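Local structure of member of s1p family of ribosomal proteins (Pyrococcus furiosus, 5YH1) at residues 184-187 with 188-191; 214-217 with 218-221. The protein probably acts as an exonuclease on nucleic acids, this chain being its DHH domain, which binds a manganese ion. All blocks are in the same frame, centred on the assembly; numbering follows the deposited sequence.

Interaction 1. Residues 184-187 with 188-191; sequences HVNP and HHVK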
# COMPACT_ATOMS: atom_id res chain seq x y z
N HIS A 184 23.61 -13.30 -18.95
CA HIS A 184 22.24 -13.29 -19.40
C HIS A 184 21.93 -14.64 -20.06
O HIS A 184 22.46 -14.94 -21.13
CB HIS A 184 22.04 -12.11 -20.35
CG HIS A 184 20.62 -11.88 -20.75
ND1 HIS A 184 20.26 -10.89 -21.64
CD2 HIS A 184 19.48 -12.53 -20.42
CE1 HIS A 184 18.95 -10.93 -21.82
NE2 HIS A 184 18.45 -11.92 -21.11
N VAL A 185 21.13 -15.46 -19.38
CA VAL A 185 20.67 -16.74 -19.90
C VAL A 185 19.32 -16.52 -20.56
O VAL A 185 18.33 -16.21 -19.88
CB VAL A 185 20.54 -17.79 -18.79
CG1 VAL A 185 20.00 -19.11 -19.34
CG2 VAL A 185 21.88 -18.02 -18.10
N ASN A 186 19.28 -16.64 -21.88
CA ASN A 186 18.08 -16.36 -22.66
C ASN A 186 18.16 -17.09 -24.02
O ASN A 186 19.12 -16.90 -24.78
CB ASN A 186 17.93 -14.85 -22.85
CG ASN A 186 16.61 -14.45 -23.48
OD1 ASN A 186 16.06 -15.16 -24.31
ND2 ASN A 186 16.10 -13.28 -23.08
N PRO A 187 17.15 -17.92 -24.33
CA PRO A 187 17.15 -18.68 -25.60
C PRO A 187 17.23 -17.81 -26.86
O PRO A 187 17.71 -18.28 -27.89
CB PRO A 187 15.81 -19.43 -25.56
CG PRO A 187 14.96 -18.66 -24.58
CD PRO A 187 15.93 -18.19 -23.54
N HIS A 188 16.75 -16.57 -26.78
CA HIS A 188 16.77 -15.66 -27.92
C HIS A 188 18.18 -15.35 -28.45
O HIS A 188 18.33 -14.93 -29.58
CB HIS A 188 16.07 -14.34 -27.57
CG HIS A 188 14.58 -14.46 -27.44
ND1 HIS A 188 13.72 -14.20 -28.49
CD2 HIS A 188 13.80 -14.78 -26.39
CE1 HIS A 188 12.48 -14.36 -28.09
NE2 HIS A 188 12.49 -14.72 -26.82
N HIS A 189 19.21 -15.51 -27.62
CA HIS A 189 20.59 -15.29 -28.03
C HIS A 189 21.07 -16.34 -29.02
O HIS A 189 21.85 -16.05 -29.92
CB HIS A 189 21.55 -15.30 -26.84
CG HIS A 189 21.49 -14.06 -26.00
ND1 HIS A 189 20.89 -14.03 -24.77
CD2 HIS A 189 21.97 -12.81 -26.22
CE1 HIS A 189 20.99 -12.81 -24.27
NE2 HIS A 189 21.64 -12.05 -25.13
N VAL A 190 20.62 -17.58 -28.83
CA VAL A 190 21.07 -18.70 -29.65
C VAL A 190 20.04 -19.11 -30.70
O VAL A 190 20.37 -19.85 -31.61
CB VAL A 190 21.47 -19.91 -28.79
CG1 VAL A 190 22.55 -19.50 -27.80
CG2 VAL A 190 20.26 -20.50 -28.06
N LYS A 191 18.81 -18.64 -30.56
CA LYS A 191 17.73 -18.93 -31.49
C LYS A 191 16.66 -17.87 -31.34
O LYS A 191 15.81 -17.95 -30.46
CB LYS A 191 17.15 -20.32 -31.20
CG LYS A 191 16.23 -20.88 -32.28
CD LYS A 191 15.42 -22.05 -31.75
CE LYS A 191 15.26 -23.18 -32.75
NZ LYS A 191 14.69 -22.70 -34.04
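Asn-186 and His-188 flank Pro-187 in an Asx-Pro turn, where the side-chain OD1 of Asn-186 accepts the backbone N of His-188 at 2.9 Å in a nearly straight bond. The chi1 of -172° sets CG of Asn-186 opposite its N and beside its carbonyl carbon, which brings OD1 to that N-H. Asn-186 OD1 also lies at the edge of the His-188 ring, near its plane and 3.1 Å from CD2 of His-188, while the amide and ring planes stand steeply at 76°. Next along the chain, His-189 N closes the turn on Asn-186 O at 3.2 Å, approaching from above the carbonyl plane. The ring of His-189 reaches back along the chain, and CE1 of His-189 sits over one face of His-184, displaced toward the rim and 3.3 Å from ND1 of His-184. This is a T-shaped pair, with planes at 87°. Val-190 and Lys-191 both turn their backbone N-H groups to Pro-187 O: Val-190 N arrives from above the carbonyl plane at 3.1 Å, whereas Lys-191 N comes in at 2.9 Å, almost in line with the C=O bond. The chain of Lys-191 then leads away from the turn, and Val-190 packs on helix 32-53. Pro-187 touches the manganese ligand His-163, and the Asn-186 ND2 bond to His-164 O ties the turn to the Asp-His-His run that names the family. Carbonyl oxygens of the buried residues Asn-186 and Pro-187 find their donors within a few residues. Asp-178 bonds to both rings of the T-shaped pair, meeting His-189 at NE2, while ND1 of His-189 gives a weak bond to Asn-186 O; donation from both nitrogens would favour a protonated ring, whose charge the carboxylate would probably stabilise.

Interaction 2. Residues 214-217 with 218-221; sequences VEDR and IKHL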
# COMPACT_ATOMS: atom_id res chain seq x y z
N VAL A 214 19.25 -31.52 -5.59
CA VAL A 214 17.81 -31.22 -5.56
C VAL A 214 17.07 -31.64 -6.82
O VAL A 214 15.86 -31.42 -6.94
CB VAL A 214 17.52 -29.72 -5.24
CG1 VAL A 214 18.19 -29.33 -3.93
CG2 VAL A 214 17.95 -28.80 -6.37
N GLU A 215 17.78 -32.27 -7.76
CA GLU A 215 17.22 -32.67 -9.05
C GLU A 215 15.89 -33.40 -8.93
O GLU A 215 14.91 -33.04 -9.60
CB GLU A 215 18.23 -33.53 -9.84
CG GLU A 215 17.63 -34.13 -11.11
CD GLU A 215 18.65 -34.79 -12.02
OE1 GLU A 215 19.42 -34.10 -12.71
OE2 GLU A 215 18.64 -36.03 -12.09
N ASP A 216 15.84 -34.43 -8.10
CA ASP A 216 14.64 -35.28 -8.02
C ASP A 216 13.46 -34.51 -7.44
O ASP A 216 12.32 -34.73 -7.83
CB ASP A 216 14.91 -36.54 -7.21
CG ASP A 216 15.78 -37.57 -7.96
OD1 ASP A 216 15.98 -37.45 -9.19
OD2 ASP A 216 16.25 -38.51 -7.30
N ARG A 217 13.74 -33.58 -6.53
CA ARG A 217 12.70 -32.75 -5.93
C ARG A 217 12.07 -31.78 -6.93
O ARG A 217 10.87 -31.56 -6.89
CB ARG A 217 13.30 -31.97 -4.75
CG ARG A 217 12.27 -31.23 -3.92
CD ARG A 217 12.94 -30.48 -2.79
NE ARG A 217 13.49 -31.39 -1.79
CZ ARG A 217 12.78 -32.05 -0.88
NH1 ARG A 217 11.45 -31.92 -0.80
NH2 ARG A 217 13.40 -32.86 -0.03
N ILE A 218 12.86 -31.21 -7.83
CA ILE A 218 12.38 -30.14 -8.71
C ILE A 218 12.21 -30.48 -10.19
O ILE A 218 11.77 -29.64 -10.96
CB ILE A 218 13.29 -28.89 -8.64
CG1 ILE A 218 14.66 -29.14 -9.29
CG2 ILE A 218 13.48 -28.44 -7.20
CD1 ILE A 218 15.51 -27.90 -9.39
N LYS A 219 12.55 -31.70 -10.61
CA LYS A 219 12.58 -32.02 -12.05
C LYS A 219 11.21 -31.96 -12.74
O LYS A 219 11.15 -31.90 -13.97
CB LYS A 219 13.26 -33.37 -12.32
CG LYS A 219 12.59 -34.57 -11.67
CD LYS A 219 13.50 -35.77 -11.77
CE LYS A 219 12.85 -37.00 -11.14
NZ LYS A 219 13.83 -38.11 -11.16
N HIS A 220 10.13 -31.97 -11.96
CA HIS A 220 8.77 -31.75 -12.49
C HIS A 220 8.34 -30.28 -12.63
O HIS A 220 7.29 -29.99 -13.23
CB HIS A 220 7.76 -32.49 -11.60
CG HIS A 220 7.55 -31.84 -10.27
ND1 HIS A 220 8.48 -31.89 -9.26
CD2 HIS A 220 6.52 -31.10 -9.80
CE1 HIS A 220 8.03 -31.23 -8.21
NE2 HIS A 220 6.84 -30.74 -8.51
N LEU A 221 9.12 -29.35 -12.08
CA LEU A 221 8.75 -27.92 -12.11
C LEU A 221 8.63 -27.35 -13.51
O LEU A 221 7.72 -26.58 -13.78
CB LEU A 221 9.73 -27.08 -11.28
CG LEU A 221 9.73 -27.37 -9.77
CD1 LEU A 221 10.57 -26.34 -9.03
CD2 LEU A 221 8.32 -27.39 -9.19
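Lys-219 NZ forms a salt bridge with OD1 of Asp-216 at 3.0 Å, the ammonium meeting the carboxylate from well above its plane, 56° out of it. Lys-219 sends CG between its N and carbonyl carbon (chi1 61°) and then runs fully extended beside Asp-216, which brings NZ to that oxygen. A leucine in place of Lys-219 would probably leave the Asp-216 carboxylate without this charged mate and set it free to turn. Glu-215, nearby, directs its carboxylate to Arg-208 instead. In the backbone, Ile-218 N donates to Val-214 O at 3.1 Å. It also makes a weak bond to Glu-215 O at 3.3 Å, and that oxygen receives a second weak one from Lys-219 N at 2.9 Å. The i-to-i+4 and i-to-i+3 bonds thus share the Ile-218 N-H at the end of helix 215-218. Side chains pack on its inner side as well as along the outer one taken by the salt bridge: CD1 of Ile-218 comes within 4.0 Å of CG2 of Val-214, and Ile-218 goes on to pack against helices 66-86 and 199-210. Beyond the helix, the His-220 ring offers its edge to Arg-217 O, with CE1 of His-220 3.1 Å away in the ring plane, while its NE2 is held by Leu-280 O. Leu-221 N bonds back to Ile-218 O, closing a type I beta turn. The result is a helix-to-helix connection in the helical part of the DHH domain, joining helix 215-218 to helix 221-229, at whose end stands the manganese ligand Asp-229.

In the fold
Both interactions are local and lie within the DHH family region, one a turn after a strand, the other a helix end with its following turn, and they differ accordingly. Interaction 1 follows strand 183-185, an outermost strand of the five-stranded parallel sheet, and is largely buried beside the metal site; its chemistry is that of amides and imidazoles, with side chains anchored to neighbouring loops. Interaction 2 joins two helices away from the annotated sites and is only partly buried, combining an apolar contact on its inner side with a salt bridge at its outer one. Helix 199-210 lies between them in sequence and packs on 218-221. The centres of interactions 1 and 2 are about 23 Å apart, and the two do not touch.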